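Side-chain contacts in putative glucoamylase (Bacteroides uniformis, PDB 4GL3), which probably hydrolyses glucosidic bonds in glucans, as a putative glucoamylase of the six-hairpin clan: residues T26-Y29 / F30-A34; G247-F250 / F251-S255; P337-S340 / L341-M344; I385-I388 / E389-R392. One frame throughout, in Å; residues are numbered along the deposited sequence.

In the fold
Contacts 2 and 4 are buried, with centres about 8 and 12 Å from the centre of the chain. Contacts 1 and 3 lie farther out and are partly buried. Contacts 3 and 4 are helix turns, on helices 337-349 and 378-393, and rest on regular backbone bonds. Contact 1 lies by the end of helix 15-27 and contact 2 in a loop, and both gather three aromatic rings. Helix 378-393 is the common element: contact 4 touches the other three. Contact 1 adds a tyrosine hydroxyl bonded to a backbone carbonyl. In contact 3 the buried Ser340 also bonds to a carbonyl. Acids and bases of contacts 3 and 4 pair with residues beyond their own segments.

Contact 1 (T26-Y29 / F30-A34); sequences TFRY and FWDFA
Tyr29 and Phe33 both hold CG opposite the backbone N (chi1 -171° and -174°), and this brings their rings together four residues apart near the end of helix 15-27. With Phe30, whose CG lies beside its own N, they form an aromatic cluster. Tyr29 is the middle member. Phe33 turns its edge to the face of Tyr29 in a T-shaped pair, the planes at 64°. CE2 of Phe33 is 3.8 Å from CE2 of Tyr29. Tyr29 then gives its own edge to Phe30, with Tyr29 CD1 over the centre of the Phe30 ring and 4.0 Å from Phe30 CE1. The Tyr29 hydroxyl is hydrogen-bonded to the carbonyl of His42. With an alanine at Tyr29, Phe30 and Phe33 would probably lose the ring that joins them, and His42 O would lose a hydrogen-bond mate.

Phe27 and Trp31 also lie side by side, pointing the same way. Their rings are nearly parallel but slid apart, and the closest touch is Phe27 CE2 to Trp31 CB at 3.5 Å. Phe30 packs on Ile385 of helix 378-393. The backbone changes its spacing here. Phe30 N bonds to Phe27 O at 3.0 Å, three residues back. Phe33 N reaches Arg28 O at 3.1 Å, five residues back, almost straight ahead of the carbonyl. Asp32 OD1 rests 3.6 Å from Arg28 CG, while the guanidinium goes on to Glu358 O. A water donates to Tyr29 O at 2.8 Å, and more weakly to Phe33 O.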
loop_
_atom_site.group_PDB
_atom_site.type_symbol
_atom_site.label_atom_id
_atom_site.label_comp_id
_atom_site.label_asym_id
_atom_site.label_seq_id
_atom_site.Cartn_x
_atom_site.Cartn_y
_atom_site.Cartn_z
ATOM N N THR A 26 -2.257 7.162 14.337
ATOM C CA THR A 26 -1.673 7.121 13.002
ATOM C C THR A 26 -2.532 7.945 12.028
ATOM O O THR A 26 -2.025 8.544 11.086
ATOM C CB THR A 26 -1.440 5.646 12.548
ATOM O OG1 THR A 26 -0.788 4.912 13.616
ATOM C CG2 THR A 26 -0.579 5.558 11.273
ATOM N N PHE A 27 -3.833 7.965 12.262
ATOM C CA PHE A 27 -4.779 8.694 11.422
ATOM C C PHE A 27 -4.414 10.191 11.343
ATOM O O PHE A 27 -4.669 10.855 10.330
ATOM C CB PHE A 27 -6.207 8.466 11.933
ATOM C CG PHE A 27 -7.271 9.211 11.184
ATOM C CD1 PHE A 27 -7.696 8.774 9.949
ATOM C CD2 PHE A 27 -7.861 10.324 11.731
ATOM C CE1 PHE A 27 -8.694 9.448 9.263
ATOM C CE2 PHE A 27 -8.851 11.022 11.053
ATOM C CZ PHE A 27 -9.278 10.573 9.812
ATOM N N ARG A 28 -3.828 10.715 12.410
ATOM C CA ARG A 28 -3.374 12.105 12.432
ATOM C C ARG A 28 -2.458 12.441 11.230
ATOM O O ARG A 28 -2.470 13.565 10.774
ATOM C CB ARG A 28 -2.615 12.414 13.726
ATOM C CG ARG A 28 -3.458 12.558 14.978
ATOM C CD ARG A 28 -2.553 12.501 16.194
ATOM N NE ARG A 28 -3.225 12.654 17.478
ATOM C CZ ARG A 28 -2.590 12.777 18.645
ATOM N NH1 ARG A 28 -1.249 12.743 18.703
ATOM N NH2 ARG A 28 -3.285 12.955 19.755
ATOM N N TYR A 29 -1.652 11.478 10.782
ATOM C CA TYR A 29 -0.732 11.698 9.673
ATOM C C TYR A 29 -1.497 12.110 8.394
ATOM O O TYR A 29 -0.997 12.895 7.613
ATOM C CB TYR A 29 0.143 10.450 9.406
ATOM C CG TYR A 29 1.262 10.700 8.419
ATOM C CD1 TYR A 29 1.032 10.624 7.039
ATOM C CD2 TYR A 29 2.543 11.066 8.852
ATOM C CE1 TYR A 29 2.029 10.892 6.117
ATOM C CE2 TYR A 29 3.565 11.342 7.926
ATOM C CZ TYR A 29 3.311 11.242 6.558
ATOM O OH TYR A 29 4.300 11.523 5.622
ATOM N N PHE A 30 -2.661 11.496 8.170
ATOM C CA PHE A 30 -3.417 11.670 6.970
ATOM C C PHE A 30 -4.501 12.726 7.058
ATOM O O PHE A 30 -5.030 13.131 6.025
ATOM C CB PHE A 30 -4.046 10.336 6.580
ATOM C CG PHE A 30 -3.032 9.318 6.231
ATOM C CD1 PHE A 30 -2.355 9.403 5.013
ATOM C CD2 PHE A 30 -2.632 8.375 7.165
ATOM C CE1 PHE A 30 -1.372 8.503 4.699
ATOM C CE2 PHE A 30 -1.634 7.461 6.862
ATOM C CZ PHE A 30 -1.004 7.519 5.612
ATOM N N TRP A 31 -4.870 13.116 8.274
ATOM C CA TRP A 31 -5.925 14.067 8.497
ATOM C C TRP A 31 -5.317 15.427 8.879
ATOM O O TRP A 31 -5.318 16.342 8.082
ATOM C CB TRP A 31 -6.920 13.571 9.576
ATOM C CG TRP A 31 -8.078 14.468 9.659
ATOM C CD1 TRP A 31 -8.269 15.483 10.548
ATOM C CD2 TRP A 31 -9.191 14.490 8.771
ATOM N NE1 TRP A 31 -9.453 16.120 10.274
ATOM C CE2 TRP A 31 -10.033 15.524 9.182
ATOM C CE3 TRP A 31 -9.578 13.695 7.686
ATOM C CZ2 TRP A 31 -11.229 15.804 8.543
ATOM C CZ3 TRP A 31 -10.763 13.968 7.061
ATOM C CH2 TRP A 31 -11.567 15.017 7.473
ATOM N N ASP A 32 -4.811 15.536 10.096
ATOM C CA ASP A 32 -4.249 16.782 10.609
ATOM C C ASP A 32 -3.002 17.216 9.837
ATOM O O ASP A 32 -2.804 18.368 9.616
ATOM C CB ASP A 32 -3.883 16.624 12.081
ATOM C CG ASP A 32 -5.057 16.096 12.921
ATOM O OD1 ASP A 32 -5.302 14.883 12.916
ATOM O OD2 ASP A 32 -5.733 16.906 13.552
ATOM N N PHE A 33 -2.179 16.281 9.408
ATOM C CA PHE A 33 -0.904 16.615 8.772
ATOM C C PHE A 33 -0.952 16.652 7.211
ATOM O O PHE A 33 0.066 16.861 6.576
ATOM C CB PHE A 33 0.133 15.588 9.244
ATOM C CG PHE A 33 1.563 15.855 8.797
ATOM C CD1 PHE A 33 2.186 17.053 9.086
ATOM C CD2 PHE A 33 2.291 14.868 8.159
ATOM C CE1 PHE A 33 3.508 17.277 8.694
ATOM C CE2 PHE A 33 3.602 15.090 7.753
ATOM C CZ PHE A 33 4.207 16.287 8.029
ATOM N N ALA A 34 -2.120 16.415 6.626
ATOM C CA ALA A 34 -2.326 16.487 5.185
ATOM C C ALA A 34 -2.102 17.885 4.699
ATOM O O ALA A 34 -2.313 18.850 5.427
ATOM C CB ALA A 34 -3.735 16.050 4.804
HETATM O O HOH W 1 0.472 14.036 5.461
#

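Contact 2 (G247-F250 / F251-S255); sequences GPLF and FTHYS
Phe250 lies between Phe251 and Tyr254, and its side chain can be followed outward from CB. CB is 3.9 Å from Tyr254 CE1. Its chi1 of 84° puts CG in the crowded position between the backbone N and the carbonyl carbon, close to Phe251 N. CD2 then comes over the face of the Tyr254 ring, toward its rim, and is only 3.2 Å from Tyr254 CE2. CE2 of Phe250 follows at 3.4 Å from the same Tyr254 CE2. The two ring planes are at 47°. CE1 and CZ meet Phe251 instead, CZ at 3.6 Å from Phe251 CE1. Here the edge of Phe251 is turned to the face of Phe250, a T-shaped pair with planes at 69°. The three rings form an aromatic cluster.

Phe251 also receives Pro248. CD of Pro248 stands over the face of that ring, a CH-pi contact 4.0 Å from its centroid. Gly247 lies beside the same ring, and a CB there would clash with it.

This loop joins strand 235-239 to helix 271-288, on which Leu249 and Thr252 pack, while Tyr254 meets helix 378-393. Short backbone bonds close the turn. Phe251 N bonds to Pro248 O, and His253 N to Phe250 O at 2.9 Å. Leu249 O takes two bonds, from Thr252 N at 3.0 Å and from Thr252 OG1 at 2.9 Å. It also sits over the face of the His253 ring, whose NE2 is hydrogen-bonded to Ser332 OG. The rings thus pack by apolar contact, while Thr252 grips the Leu249 carbonyl twice and probably steadies the turn.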
loop_
_atom_site.group_PDB
_atom_site.type_symbol
_atom_site.label_atom_id
_atom_site.label_comp_id
_atom_site.label_asym_id
_atom_site.label_seq_id
_atom_site.Cartn_x
_atom_site.Cartn_y
_atom_site.Cartn_z
ATOM N N GLY A 247 10.900 -11.380 -0.162
ATOM C CA GLY A 247 11.184 -9.968 -0.257
ATOM C C GLY A 247 10.749 -9.208 0.993
ATOM O O GLY A 247 10.319 -9.789 1.988
ATOM N N PRO A 248 10.882 -7.893 0.948
ATOM C CA PRO A 248 10.312 -7.013 1.981
ATOM C C PRO A 248 8.809 -7.297 2.193
ATOM O O PRO A 248 8.042 -7.543 1.213
ATOM C CB PRO A 248 10.511 -5.609 1.416
ATOM C CG PRO A 248 11.414 -5.750 0.213
ATOM C CD PRO A 248 11.346 -7.171 -0.255
ATOM N N LEU A 249 8.385 -7.287 3.457
ATOM C CA LEU A 249 7.016 -7.749 3.812
ATOM C C LEU A 249 5.917 -6.848 3.239
ATOM O O LEU A 249 4.785 -7.311 3.088
ATOM C CB LEU A 249 6.848 -8.015 5.325
ATOM C CG LEU A 249 5.653 -8.886 5.760
ATOM C CD1 LEU A 249 5.505 -10.214 4.977
ATOM C CD2 LEU A 249 5.743 -9.142 7.250
ATOM N N PHE A 250 6.235 -5.595 2.865
ATOM C CA PHE A 250 5.194 -4.736 2.293
ATOM C C PHE A 250 4.618 -5.256 0.961
ATOM O O PHE A 250 3.574 -4.778 0.521
ATOM C CB PHE A 250 5.638 -3.260 2.140
ATOM C CG PHE A 250 6.431 -2.968 0.857
ATOM C CD1 PHE A 250 7.810 -3.196 0.814
ATOM C CD2 PHE A 250 5.802 -2.477 -0.279
ATOM C CE1 PHE A 250 8.563 -2.900 -0.335
ATOM C CE2 PHE A 250 6.556 -2.162 -1.435
ATOM C CZ PHE A 250 7.920 -2.396 -1.463
ATOM N N PHE A 251 5.299 -6.201 0.306
ATOM C CA PHE A 251 4.726 -6.844 -0.860
ATOM C C PHE A 251 3.343 -7.503 -0.544
ATOM O O PHE A 251 2.530 -7.646 -1.441
ATOM C CB PHE A 251 5.656 -7.922 -1.438
ATOM C CG PHE A 251 6.954 -7.414 -2.088
ATOM C CD1 PHE A 251 7.254 -6.066 -2.214
ATOM C CD2 PHE A 251 7.885 -8.353 -2.573
ATOM C CE1 PHE A 251 8.435 -5.654 -2.828
ATOM C CE2 PHE A 251 9.056 -7.953 -3.174
ATOM C CZ PHE A 251 9.315 -6.596 -3.333
ATOM N N THR A 252 3.083 -7.869 0.717
ATOM C CA THR A 252 1.764 -8.450 1.121
ATOM C C THR A 252 0.747 -7.385 1.538
ATOM O O THR A 252 -0.362 -7.725 1.953
ATOM C CB THR A 252 1.928 -9.458 2.273
ATOM O OG1 THR A 252 2.278 -8.750 3.480
ATOM C CG2 THR A 252 2.999 -10.497 1.894
ATOM N N HIS A 253 1.114 -6.099 1.407
ATOM C CA HIS A 253 0.279 -5.009 1.857
ATOM C C HIS A 253 -0.272 -4.116 0.732
ATOM O O HIS A 253 -1.438 -3.852 0.700
ATOM C CB HIS A 253 1.015 -4.096 2.866
ATOM C CG HIS A 253 1.592 -4.827 4.017
ATOM N ND1 HIS A 253 2.725 -4.389 4.665
ATOM C CD2 HIS A 253 1.253 -6.011 4.580
ATOM C CE1 HIS A 253 3.041 -5.269 5.607
ATOM N NE2 HIS A 253 2.156 -6.253 5.589
ATOM N N TYR A 254 0.563 -3.571 -0.137
ATOM C CA TYR A 254 0.085 -2.419 -0.938
ATOM C C TYR A 254 -1.071 -2.710 -1.934
ATOM O O TYR A 254 -1.972 -1.898 -2.084
ATOM C CB TYR A 254 1.237 -1.710 -1.677
ATOM C CG TYR A 254 2.277 -0.982 -0.868
ATOM C CD1 TYR A 254 2.253 -0.960 0.514
ATOM C CD2 TYR A 254 3.314 -0.301 -1.516
ATOM C CE1 TYR A 254 3.248 -0.312 1.239
ATOM C CE2 TYR A 254 4.295 0.351 -0.812
ATOM C CZ TYR A 254 4.263 0.354 0.576
ATOM O OH TYR A 254 5.273 0.986 1.305
ATOM N N SER A 255 -1.000 -3.831 -2.631
ATOM C CA SER A 255 -2.044 -4.265 -3.559
ATOM C C SER A 255 -3.229 -4.930 -2.852
ATOM O O SER A 255 -4.272 -5.078 -3.478
ATOM C CB SER A 255 -1.461 -5.259 -4.628
ATOM O OG SER A 255 -0.516 -4.641 -5.509
#

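Contact 3 (P337-S340 / L341-M344); sequences PEYS and LEAM
Pro337 to Met344 form continuous helix, and four bonds of the alpha type join its first four residues to the next four. Leu341 N to Pro337 O is 2.8 Å and nearly straight, at 168°. Glu342 N to Glu338 O, at 3.0 Å, is more bent. Ala343 N bonds to Tyr339 O at 3.2 Å, and Met344 N to Ser340 O at 2.9 Å. Pro337 fits this first turn of helix 337-349, where its lack of an N-H costs no helix bond.

The side chain of Leu341 runs past the carbonyl of Pro337. Its CB, CG and CD1 all lie close to that oxygen, with Leu341 CB at 3.3 Å and CG at 3.4 Å from Pro337 O. Glu342 pairs with Tyr339. Its CG is opposite the backbone N (chi1 -175°), and the extended chain runs alongside Tyr339 and points the same way. The ring and carboxylate planes are 34° apart. OE1 of Glu342 is 4.0 Å from Tyr339 CD1. OE2 makes a salt bridge with Lys299, and the Tyr339 ring has a cation-pi partner in Arg283. Ser340 is buried, and its OG bonds to the carbonyl of Ala329.

Met344 is a selenomethionine, and its CB lies 3.5 Å from Ser340 O. Helix 15-27 covers Leu341 and, through Leu18 and Val22, Met344; helix 326-331 meets Ala343 and Met344, and helix 378-393 touches Pro337 through Tyr391 and Met344 through Ile388.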
loop_
_atom_site.group_PDB
_atom_site.type_symbol
_atom_site.label_atom_id
_atom_site.label_comp_id
_atom_site.label_asym_id
_atom_site.label_seq_id
_atom_site.Cartn_x
_atom_site.Cartn_y
_atom_site.Cartn_z
ATOM N N PRO A 337 -2.672 -12.848 13.034
ATOM C CA PRO A 337 -3.090 -11.804 13.996
ATOM C C PRO A 337 -2.444 -11.871 15.384
ATOM O O PRO A 337 -2.054 -10.834 15.949
ATOM C CB PRO A 337 -4.626 -11.930 14.049
ATOM C CG PRO A 337 -4.985 -13.182 13.322
ATOM C CD PRO A 337 -3.812 -13.595 12.468
ATOM N N GLU A 338 -2.297 -13.070 15.926
ATOM C CA GLU A 338 -1.720 -13.221 17.266
ATOM C C GLU A 338 -0.267 -12.753 17.288
ATOM O O GLU A 338 0.183 -12.102 18.251
ATOM C CB GLU A 338 -1.801 -14.683 17.744
ATOM C CG GLU A 338 -3.223 -15.229 17.889
ATOM C CD GLU A 338 -3.888 -15.745 16.585
ATOM O OE1 GLU A 338 -3.309 -15.700 15.447
ATOM O OE2 GLU A 338 -5.046 -16.205 16.709
ATOM N N TYR A 339 0.472 -13.074 16.223
ATOM C CA TYR A 339 1.868 -12.699 16.169
ATOM C C TYR A 339 2.022 -11.199 15.932
ATOM O O TYR A 339 2.923 -10.580 16.498
ATOM C CB TYR A 339 2.601 -13.527 15.112
ATOM C CG TYR A 339 2.615 -15.040 15.377
ATOM C CD1 TYR A 339 2.547 -15.564 16.669
ATOM C CD2 TYR A 339 2.779 -15.925 14.324
ATOM C CE1 TYR A 339 2.587 -16.943 16.877
ATOM C CE2 TYR A 339 2.832 -17.287 14.517
ATOM C CZ TYR A 339 2.737 -17.785 15.783
ATOM O OH TYR A 339 2.803 -19.123 15.913
ATOM N N SER A 340 1.129 -10.607 15.138
ATOM C CA SER A 340 1.167 -9.179 14.901
ATOM C C SER A 340 0.745 -8.420 16.142
ATOM O O SER A 340 1.368 -7.418 16.469
ATOM C CB SER A 340 0.303 -8.776 13.717
ATOM O OG SER A 340 0.790 -9.383 12.511
ATOM N N LEU A 341 -0.297 -8.884 16.838
ATOM C CA LEU A 341 -0.675 -8.263 18.102
ATOM C C LEU A 341 0.440 -8.336 19.171
ATOM O O LEU A 341 0.567 -7.433 20.005
ATOM C CB LEU A 341 -2.020 -8.827 18.628
ATOM C CG LEU A 341 -3.232 -8.308 17.841
ATOM C CD1 LEU A 341 -4.454 -9.213 18.004
ATOM C CD2 LEU A 341 -3.547 -6.873 18.243
ATOM N N GLU A 342 1.226 -9.409 19.159
ATOM C CA GLU A 342 2.338 -9.580 20.104
ATOM C C GLU A 342 3.420 -8.483 19.847
ATOM O O GLU A 342 3.936 -7.846 20.781
ATOM C CB GLU A 342 2.933 -10.983 19.936
ATOM C CG GLU A 342 4.011 -11.377 20.914
ATOM C CD GLU A 342 4.304 -12.879 20.892
ATOM O OE1 GLU A 342 3.911 -13.587 19.925
ATOM O OE2 GLU A 342 4.919 -13.368 21.859
ATOM N N ALA A 343 3.724 -8.249 18.576
ATOM C CA ALA A 343 4.708 -7.239 18.169
ATOM C C ALA A 343 4.170 -5.846 18.485
ATOM O O ALA A 343 4.896 -4.995 18.996
ATOM C CB ALA A 343 5.017 -7.370 16.670
HETATM N N MSE A 344 2.883 -5.633 18.208
HETATM C CA MSE A 344 2.234 -4.354 18.484
HETATM C C MSE A 344 2.350 -3.982 19.955
HETATM O O MSE A 344 2.685 -2.852 20.301
HETATM C CB MSE A 344 0.764 -4.390 18.086
HETATM C CG MSE A 344 0.112 -3.003 17.972
HETATM SE SE MSE A 344 -1.834 -3.102 17.586
HETATM C CE MSE A 344 -1.773 -3.958 15.861
#

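Contact 4 (I385-I388 / E389-R392); sequences IVMI and ENYR
Ile385 accepts Glu389 N at its carbonyl, 3.2 Å from N to O. The Glu389 carboxylate is held by Thr393 OG1 at OE2, and by Arg70, in a salt bridge, and Gln23 at OE1. Val386 O takes Asn390 N at 2.9 Å. CG1 of Val386 lies 4.0 Å from Asn390 ND2, the two side chains pointing the same way. Met387, a selenomethionine, is bent at chi2 (-62°) and chi3, and its SE comes to 3.7 Å from Asn390 ND2. That amide is also bonded to Met257 O through ND2. Met387 O bonds to Tyr391 N at 2.9 Å. Helix 378-393 here packs on helices 15-27, 54-69 and 337-349, consistent with the helical toroid of the six-hairpin clan.

Ile388 O accepts Arg392 N at 3.0 Å. CG2 of Ile388 touches the aliphatic part of Arg392, 3.7 Å from Arg392 CD. The guanidinium then turns at chi3 (83°) to a salt bridge with Asp16 and to bonds with Gln23 and Thr20. A leucine in place of Arg392 would probably leave Asp16 without its charged mate and Gln23 OE1 without this donor.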
loop_
_atom_site.group_PDB
_atom_site.type_symbol
_atom_site.label_atom_id
_atom_site.label_comp_id
_atom_site.label_asym_id
_atom_site.label_seq_id
_atom_site.Cartn_x
_atom_site.Cartn_y
_atom_site.Cartn_z
ATOM N N ILE A 385 -3.054 1.572 9.456
ATOM C CA ILE A 385 -4.451 1.947 9.744
ATOM C C ILE A 385 -5.375 0.984 9.014
ATOM O O ILE A 385 -6.313 0.427 9.587
ATOM C CB ILE A 385 -4.824 3.387 9.278
ATOM C CG1 ILE A 385 -3.977 4.442 9.940
ATOM C CG2 ILE A 385 -6.303 3.700 9.601
ATOM C CD1 ILE A 385 -4.025 5.796 9.242
ATOM N N VAL A 386 -5.125 0.807 7.718
ATOM C CA VAL A 386 -6.069 0.123 6.851
ATOM C C VAL A 386 -6.091 -1.380 7.046
ATOM O O VAL A 386 -7.145 -1.985 6.996
ATOM C CB VAL A 386 -5.815 0.488 5.341
ATOM C CG1 VAL A 386 -6.684 -0.377 4.430
ATOM C CG2 VAL A 386 -6.104 1.961 5.108
HETATM N N MSE A 387 -4.939 -2.009 7.261
HETATM C CA MSE A 387 -4.900 -3.474 7.404
HETATM C C MSE A 387 -5.408 -3.877 8.772
HETATM O O MSE A 387 -6.045 -4.912 8.898
HETATM C CB MSE A 387 -3.490 -4.049 7.130
HETATM C CG MSE A 387 -3.003 -3.820 5.687
HETATM SE SE MSE A 387 -4.103 -4.674 4.325
HETATM C CE MSE A 387 -3.359 -6.457 4.241
ATOM N N ILE A 388 -5.203 -3.034 9.789
ATOM C CA ILE A 388 -5.846 -3.259 11.075
ATOM C C ILE A 388 -7.339 -3.268 10.825
ATOM O O ILE A 388 -8.040 -4.184 11.273
ATOM C CB ILE A 388 -5.466 -2.225 12.171
ATOM C CG1 ILE A 388 -4.022 -2.471 12.665
ATOM C CG2 ILE A 388 -6.474 -2.250 13.348
ATOM C CD1 ILE A 388 -3.454 -1.324 13.509
ATOM N N GLU A 389 -7.851 -2.302 10.070
ATOM C CA GLU A 389 -9.298 -2.309 9.877
ATOM C C GLU A 389 -9.794 -3.548 9.084
ATOM O O GLU A 389 -10.850 -4.113 9.410
ATOM C CB GLU A 389 -9.794 -1.034 9.166
ATOM C CG GLU A 389 -11.297 -0.882 9.196
ATOM C CD GLU A 389 -11.831 -0.852 10.620
ATOM O OE1 GLU A 389 -11.154 -0.200 11.452
ATOM O OE2 GLU A 389 -12.901 -1.458 10.887
ATOM N N ASN A 390 -9.085 -3.916 8.017
ATOM C CA ASN A 390 -9.428 -5.122 7.293
ATOM C C ASN A 390 -9.486 -6.355 8.207
ATOM O O ASN A 390 -10.417 -7.152 8.105
ATOM C CB ASN A 390 -8.478 -5.373 6.124
ATOM C CG ASN A 390 -8.824 -4.534 4.911
ATOM O OD1 ASN A 390 -9.999 -4.175 4.736
ATOM N ND2 ASN A 390 -7.805 -4.217 4.053
ATOM N N TYR A 391 -8.505 -6.501 9.091
ATOM C CA TYR A 391 -8.568 -7.564 10.121
ATOM C C TYR A 391 -9.807 -7.437 10.984
ATOM O O TYR A 391 -10.452 -8.429 11.260
ATOM C CB TYR A 391 -7.332 -7.529 11.020
ATOM C CG TYR A 391 -7.446 -8.356 12.279
ATOM C CD1 TYR A 391 -7.577 -9.740 12.206
ATOM C CD2 TYR A 391 -7.458 -7.758 13.535
ATOM C CE1 TYR A 391 -7.675 -10.515 13.340
ATOM C CE2 TYR A 391 -7.548 -8.537 14.688
ATOM C CZ TYR A 391 -7.662 -9.909 14.554
ATOM O OH TYR A 391 -7.777 -10.692 15.643
ATOM N N ARG A 392 -10.146 -6.242 11.453
ATOM C CA ARG A 392 -11.268 -6.139 12.400
ATOM C C ARG A 392 -12.673 -6.250 11.755
ATOM O O ARG A 392 -13.550 -6.761 12.361
ATOM C CB ARG A 392 -11.185 -4.824 13.195
ATOM C CG ARG A 392 -9.873 -4.587 13.953
ATOM C CD ARG A 392 -9.824 -3.191 14.570
ATOM N NE ARG A 392 -10.533 -3.167 15.840
ATOM C CZ ARG A 392 -10.586 -2.116 16.659
ATOM N NH1 ARG A 392 -10.028 -0.926 16.330
ATOM N NH2 ARG A 392 -11.216 -2.248 17.804
#